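Local coordinates for protein putative mandelate racemase (PDB 3OZY) that is of unknown function but, as a magnesium-binding member of the enolase superfamily, probably acts on acid sugars such as m-xylarate, at residues P55-L58 with A59-K62; D149-P152 with D153-A156; H373-K376 with G377-A380. All coordinates share one frame; numbering follows the deposited sequence.

Overall arrangement
Interactions 1 and 2 are both helix starts, one in each domain: residues 55-62 open helix 58-73 of the N-terminal capping domain, and residues 149-156 open helix 152-164 of the beta-alpha barrel. Interaction 3, at residues 373-380, is a loop of the C-terminal tail, far along the chain from interaction 1 yet with its centre about 10 Å away. The two touch where Leu-58 CD1 packs against Trp-375 CG at 3.5 Å, so the tail is laid over the start of helix 58-73. Interaction 2 stands apart, its centre about 34 Å from that of interaction 1 and about 32 Å from that of interaction 3. The Tyr-56 side chain lies about 11 Å from a bound magnesium ion.

Interaction 1. Residues P55-L58 with A59-K62; sequences PYDL and AVLK
Asp-57 O accepts from Leu-61 N at 3.0 Å, in the carbonyl plane and nearly straight at 169°, and Leu-58 O takes Lys-62 N in the next bond of the opening turn of helix 58-73. Asp-57 is the N-cap. With CG anti to the backbone N (chi1 -176°), its carboxylate swings forward over the turn, and OD2 accepts from Val-60 N at 3.0 Å through its anti lone pair. CB of Ala-59 and CG2 of Val-60 also lie against OD2, at 3.4 Å and 3.6 Å. OD1 is left for other partners: a salt bridge to Arg-63 of the second subunit and a hydrogen bond to a glycerol. One residue back, Tyr-56 touches the helix with its stem, CB resting 3.7 Å from Leu-61 CD1, while the ring runs on toward helix 102-122 and its hydroxyl is hydrogen-bonded to that of Tyr-257. Leu-58 CD2 reaches the same Leu-61 methyl loosely, at 4.4 Å. One carboxylate thus serves both a helix end and the dimer interface; the helix N-terminus and the arginine would both be expected to stabilise its negative charge.

Interaction 2. Residues D149-P152 with D153-A156; sequences DLTP and DQAA. With ACY (acetic acid), chain H.
Thr-151 and Gln-154 hold each other in a capping box at the start of helix 152-164. Thr-151 N gives a nearly straight bond (172°) to Gln-154 OE1 at 3.0 Å, although the N-H comes from well above the amide's carbonyl plane and not along a lone pair. In return Gln-154 N donates to Thr-151 OG1 at 3.2 Å. That hydroxyl is placed by chi1 of 64°, which sets it between the backbone N and the carbonyl carbon, facing the first turn. Backbone bonds from Ala-155 N to Thr-151 O and from Ala-156 N to Pro-152 O carry the helix on. A water ties the amide back to the loop, donating to Gln-154 OE1 at 2.8 Å and to Asp-149 O at 2.7 Å, so OE1 is gripped twice. Further out, Asp-149 N donates at 2.9 Å to OXT of a bound acetic acid, probably from the crystallisation liquor; Arg-176 binds both this ligand and the Asp-149 carboxylate.

Leu-150 packs across the Gln-154 amide, its CD2 3.9 Å from OE1, and makes the apolar contact with CD1, which comes within 4.0 Å of Ala-155 CA. Pro-152, the first residue of the helix, turns its ring to Ala-183, Asn-184 and Ala-187 of helix 178-192. The cap lies within one beta-alpha-beta unit of the barrel, where helix 152-164 joins strand 139-146 to its parallel neighbour 169-173.

Interaction 3. Residues H373-K376 with G377-A380; sequences HAWK and GEPA
Trp-375 and Glu-378 brace this loop from its two halves, and the run toward them begins at His-373, whose ring stacks on Phe-369 and whose ND1 is hydrogen-bonded to Phe-369 O, back in helix 367-372. At Ala-374 the carbonyl oxygen accepts a hydrogen bond from a water at 2.7 Å, and the same water donates to Glu-378 OE2, also at 2.7 Å. The trans first torsion of Trp-375 lays the indole alongside the residues that follow. Its NE1 donates to Glu-378 O at 2.9 Å, within 3° of the ring plane and onto a lone pair of the carbonyl; the same oxygen also accepts from Gln-34 NE2 of strand 32-42. Gly-377 N lies over one face of the indole, 3.3 Å above its plane and offset toward the rim. This is the C-terminal tail of an enolase-superfamily chain returning to the N-terminal domain: Trp-375 is hydrogen-bonded through its backbone to Ala-12 of strand 5-16, and the indole also packs on Leu-58 and Ala-59 and on Arg-63 of the second subunit.

Lys-376 adds the second bond of the turn, its N donating to Glu-378 OE1 at 2.8 Å on the syn side, 28° out of the carboxylate plane. The Glu-378 chain is bent by its chi2 rotation about CB-CG, which turns the carboxylate back to Lys-376 N, and OE1 ends 3.3 Å from Trp-375 CD1, with carboxylate and indole planes 32° apart.

Interaction 1. Residues P55-L58 with A59-K62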
loop_
_atom_site.group_PDB
_atom_site.type_symbol
_atom_site.label_atom_id
_atom_site.label_comp_id
_atom_site.label_asym_id
_atom_site.label_seq_id
_atom_site.Cartn_x
_atom_site.Cartn_y
_atom_site.Cartn_z
ATOM N N PRO A 55 6.668 11.460 5.757
ATOM C CA PRO A 55 7.887 10.962 5.120
ATOM C C PRO A 55 7.627 9.743 4.238
ATOM O O PRO A 55 7.024 8.749 4.662
ATOM C CB PRO A 55 8.776 10.585 6.313
ATOM C CG PRO A 55 7.799 10.268 7.421
ATOM C CD PRO A 55 6.616 11.167 7.202
ATOM N N TYR A 56 8.083 9.858 2.998
ATOM C CA TYR A 56 8.181 8.744 2.062
ATOM C C TYR A 56 9.479 8.994 1.307
ATOM O O TYR A 56 9.786 10.148 0.972
ATOM C CB TYR A 56 7.057 8.771 1.025
ATOM C CG TYR A 56 5.630 8.775 1.525
ATOM C CD1 TYR A 56 5.042 7.626 2.036
ATOM C CD2 TYR A 56 4.845 9.909 1.396
ATOM C CE1 TYR A 56 3.714 7.620 2.457
ATOM C CE2 TYR A 56 3.529 9.918 1.809
ATOM C CZ TYR A 56 2.962 8.766 2.329
ATOM O OH TYR A 56 1.637 8.773 2.735
ATOM N N ASP A 57 10.219 7.931 1.001
ATOM C CA ASP A 57 11.486 8.088 0.286
ATOM C C ASP A 57 11.326 8.950 -0.965
ATOM O O ASP A 57 10.444 8.707 -1.791
ATOM C CB ASP A 57 12.057 6.732 -0.104
ATOM C CG ASP A 57 13.413 6.856 -0.752
ATOM O OD1 ASP A 57 14.411 6.964 -0.011
ATOM O OD2 ASP A 57 13.476 6.876 -2.004
ATOM N N LEU A 58 12.193 9.948 -1.115
ATOM C CA LEU A 58 12.025 10.921 -2.188
ATOM C C LEU A 58 12.277 10.324 -3.570
ATOM O O LEU A 58 11.624 10.730 -4.527
ATOM C CB LEU A 58 12.911 12.152 -1.979
ATOM C CG LEU A 58 12.605 13.011 -0.755
ATOM C CD1 LEU A 58 13.454 14.283 -0.816
ATOM C CD2 LEU A 58 11.125 13.367 -0.662
ATOM N N ALA A 59 13.217 9.384 -3.677
ATOM C CA ALA A 59 13.480 8.741 -4.968
ATOM C C ALA A 59 12.306 7.851 -5.377
ATOM O O ALA A 59 11.915 7.832 -6.547
ATOM C CB ALA A 59 14.774 7.952 -4.928
ATOM N N VAL A 60 11.735 7.120 -4.419
ATOM C CA VAL A 60 10.537 6.328 -4.703
ATOM C C VAL A 60 9.409 7.227 -5.212
ATOM O O VAL A 60 8.795 6.941 -6.242
ATOM C CB VAL A 60 10.074 5.540 -3.464
ATOM C CG1 VAL A 60 8.689 4.938 -3.685
ATOM C CG2 VAL A 60 11.077 4.453 -3.126
ATOM N N LEU A 61 9.146 8.328 -4.515
ATOM C CA LEU A 61 8.116 9.259 -4.948
ATOM C C LEU A 61 8.393 9.842 -6.330
ATOM O O LEU A 61 7.494 9.914 -7.178
ATOM C CB LEU A 61 7.971 10.394 -3.939
ATOM C CG LEU A 61 7.208 10.097 -2.643
ATOM C CD1 LEU A 61 7.358 11.256 -1.675
ATOM C CD2 LEU A 61 5.729 9.830 -2.908
ATOM N N LYS A 62 9.622 10.298 -6.545
ATOM C CA LYS A 62 9.976 10.915 -7.818
ATOM C C LYS A 62 9.762 9.954 -8.982
ATOM O O LYS A 62 9.187 10.322 -10.013
ATOM C CB LYS A 62 11.423 11.409 -7.788
ATOM C CG LYS A 62 11.886 12.064 -9.082
ATOM C CD LYS A 62 13.329 12.550 -8.925
ATOM C CE LYS A 62 13.847 13.267 -10.166
ATOM N NZ LYS A 62 13.191 14.585 -10.394
#

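Interaction 2. Residues D149-P152 with D153-A156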
loop_
_atom_site.group_PDB
_atom_site.type_symbol
_atom_site.label_atom_id
_atom_site.label_comp_id
_atom_site.label_asym_id
_atom_site.label_seq_id
_atom_site.Cartn_x
_atom_site.Cartn_y
_atom_site.Cartn_z
ATOM N N ASP A 149 9.748 13.224 25.104
ATOM C CA ASP A 149 10.966 13.736 25.742
ATOM C C ASP A 149 10.758 14.994 26.588
ATOM O O ASP A 149 11.687 15.784 26.767
ATOM C CB ASP A 149 12.068 13.964 24.696
ATOM C CG ASP A 149 12.339 12.724 23.862
ATOM O OD1 ASP A 149 12.756 11.699 24.429
ATOM O OD2 ASP A 149 12.112 12.766 22.633
ATOM N N LEU A 150 9.554 15.177 27.119
ATOM C CA LEU A 150 9.271 16.300 28.010
ATOM C C LEU A 150 8.825 15.819 29.380
ATOM O O LEU A 150 8.231 14.748 29.509
ATOM C CB LEU A 150 8.160 17.174 27.427
ATOM C CG LEU A 150 8.419 17.782 26.050
ATOM C CD1 LEU A 150 7.247 18.639 25.652
ATOM C CD2 LEU A 150 9.694 18.615 26.040
ATOM N N THR A 151 9.096 16.623 30.404
ATOM C CA THR A 151 8.507 16.419 31.725
ATOM C C THR A 151 7.099 17.011 31.736
ATOM O O THR A 151 6.733 17.757 30.837
ATOM C CB THR A 151 9.304 17.160 32.790
ATOM O OG1 THR A 151 9.215 18.564 32.529
ATOM C CG2 THR A 151 10.760 16.718 32.779
ATOM N N PRO A 152 6.310 16.717 32.779
ATOM C CA PRO A 152 4.958 17.296 32.793
ATOM C C PRO A 152 4.941 18.829 32.802
ATOM O O PRO A 152 4.149 19.446 32.085
ATOM C CB PRO A 152 4.338 16.709 34.069
ATOM C CG PRO A 152 5.064 15.387 34.243
ATOM C CD PRO A 152 6.487 15.677 33.809
ATOM N N ASP A 153 5.802 19.451 33.606
ATOM C CA ASP A 153 5.844 20.910 33.632
ATOM C C ASP A 153 6.236 21.478 32.278
ATOM O O ASP A 153 5.731 22.517 31.872
ATOM C CB ASP A 153 6.816 21.426 34.699
ATOM C CG ASP A 153 6.288 21.246 36.109
ATOM O OD1 ASP A 153 5.058 21.085 36.281
ATOM O OD2 ASP A 153 7.115 21.275 37.046
ATOM N N GLN A 154 7.154 20.800 31.595
ATOM C CA GLN A 154 7.592 21.245 30.274
ATOM C C GLN A 154 6.483 21.104 29.231
ATOM O O GLN A 154 6.314 21.971 28.383
ATOM C CB GLN A 154 8.834 20.470 29.836
ATOM C CG GLN A 154 10.056 20.787 30.688
ATOM C CD GLN A 154 11.144 19.759 30.538
ATOM O OE1 GLN A 154 11.044 18.843 29.723
ATOM N NE2 GLN A 154 12.211 19.898 31.330
ATOM N N ALA A 155 5.734 20.008 29.296
ATOM C CA ALA A 155 4.606 19.814 28.387
ATOM C C ALA A 155 3.565 20.906 28.619
ATOM O O ALA A 155 3.024 21.484 27.676
ATOM C CB ALA A 155 3.994 18.421 28.573
ATOM N N ALA A 156 3.303 21.213 29.888
ATOM C CA ALA A 156 2.375 22.283 30.226
ATOM C C ALA A 156 2.887 23.640 29.748
ATOM O O ALA A 156 2.125 24.439 29.215
ATOM C CB ALA A 156 2.088 22.298 31.733
HETATM C C ACY H . 8.026 10.253 26.663
HETATM O O ACY H . 7.873 9.097 26.207
HETATM O OXT ACY H . 9.121 10.853 26.641
HETATM C CH3 ACY H . 6.842 10.946 27.275
HETATM O O HOH W 1 12.792 16.842 29.003
#

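Interaction 3. Residues H373-K376 with G377-A380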
loop_
_atom_site.group_PDB
_atom_site.type_symbol
_atom_site.label_atom_id
_atom_site.label_comp_id
_atom_site.label_asym_id
_atom_site.label_seq_id
_atom_site.Cartn_x
_atom_site.Cartn_y
_atom_site.Cartn_z
ATOM N N HIS A 373 17.437 24.063 -2.474
ATOM C CA HIS A 373 17.218 22.982 -1.511
ATOM C C HIS A 373 17.014 21.613 -2.147
ATOM O O HIS A 373 16.281 20.766 -1.616
ATOM C CB HIS A 373 16.077 23.334 -0.553
ATOM C CG HIS A 373 16.408 24.470 0.358
ATOM N ND1 HIS A 373 16.251 25.788 -0.013
ATOM C CD2 HIS A 373 16.925 24.489 1.609
ATOM C CE1 HIS A 373 16.643 26.571 0.977
ATOM N NE2 HIS A 373 17.053 25.808 1.974
ATOM N N ALA A 374 17.682 21.382 -3.267
ATOM C CA ALA A 374 17.648 20.067 -3.891
ATOM C C ALA A 374 18.157 18.985 -2.940
ATOM O O ALA A 374 19.184 19.141 -2.278
ATOM C CB ALA A 374 18.449 20.067 -5.186
ATOM N N TRP A 375 17.427 17.881 -2.880
ATOM C CA TRP A 375 17.799 16.730 -2.077
ATOM C C TRP A 375 19.131 16.151 -2.535
ATOM O O TRP A 375 19.392 16.041 -3.734
ATOM C CB TRP A 375 16.694 15.686 -2.217
ATOM C CG TRP A 375 16.867 14.384 -1.498
ATOM C CD1 TRP A 375 17.112 14.184 -0.167
ATOM C CD2 TRP A 375 16.701 13.083 -2.075
ATOM N NE1 TRP A 375 17.139 12.835 0.110
ATOM C CE2 TRP A 375 16.894 12.140 -1.047
ATOM C CE3 TRP A 375 16.430 12.627 -3.372
ATOM C CZ2 TRP A 375 16.815 10.763 -1.272
ATOM C CZ3 TRP A 375 16.351 11.265 -3.596
ATOM C CH2 TRP A 375 16.543 10.348 -2.553
ATOM N N LYS A 376 19.971 15.784 -1.572
ATOM C CA LYS A 376 21.266 15.177 -1.874
ATOM C C LYS A 376 21.433 13.814 -1.200
ATOM O O LYS A 376 22.549 13.380 -0.912
ATOM C CB LYS A 376 22.414 16.119 -1.490
ATOM C CG LYS A 376 22.411 17.428 -2.262
ATOM C CD LYS A 376 23.561 18.328 -1.838
ATOM C CE LYS A 376 23.481 19.678 -2.534
ATOM N NZ LYS A 376 23.334 19.532 -4.011
ATOM N N GLY A 377 20.317 13.142 -0.940
ATOM C CA GLY A 377 20.345 11.818 -0.343
ATOM C C GLY A 377 20.182 11.783 1.172
ATOM O O GLY A 377 20.248 10.712 1.768
ATOM N N GLU A 378 19.970 12.943 1.793
ATOM C CA GLU A 378 19.740 13.013 3.237
ATOM C C GLU A 378 18.507 12.195 3.631
ATOM O O GLU A 378 17.546 12.093 2.856
ATOM C CB GLU A 378 19.530 14.461 3.681
ATOM C CG GLU A 378 20.683 15.403 3.351
ATOM C CD GLU A 378 20.475 16.175 2.054
ATOM O OE1 GLU A 378 19.713 15.712 1.175
ATOM O OE2 GLU A 378 21.086 17.255 1.912
ATOM N N PRO A 379 18.523 11.610 4.834
ATOM C CA PRO A 379 17.338 10.903 5.329
ATOM C C PRO A 379 16.324 11.887 5.915
ATOM O O PRO A 379 16.711 12.959 6.384
ATOM C CB PRO A 379 17.916 10.027 6.436
ATOM C CG PRO A 379 19.024 10.873 7.000
ATOM C CD PRO A 379 19.643 11.545 5.794
ATOM N N ALA A 380 15.041 11.541 5.899
ATOM C CA ALA A 380 14.029 12.411 6.497
ATOM C C ALA A 380 13.798 12.116 7.977
ATOM O O ALA A 380 13.576 13.030 8.775
ATOM C CB ALA A 380 12.697 12.302 5.738
HETATM O O HOH W 2 20.313 19.214 0.174
#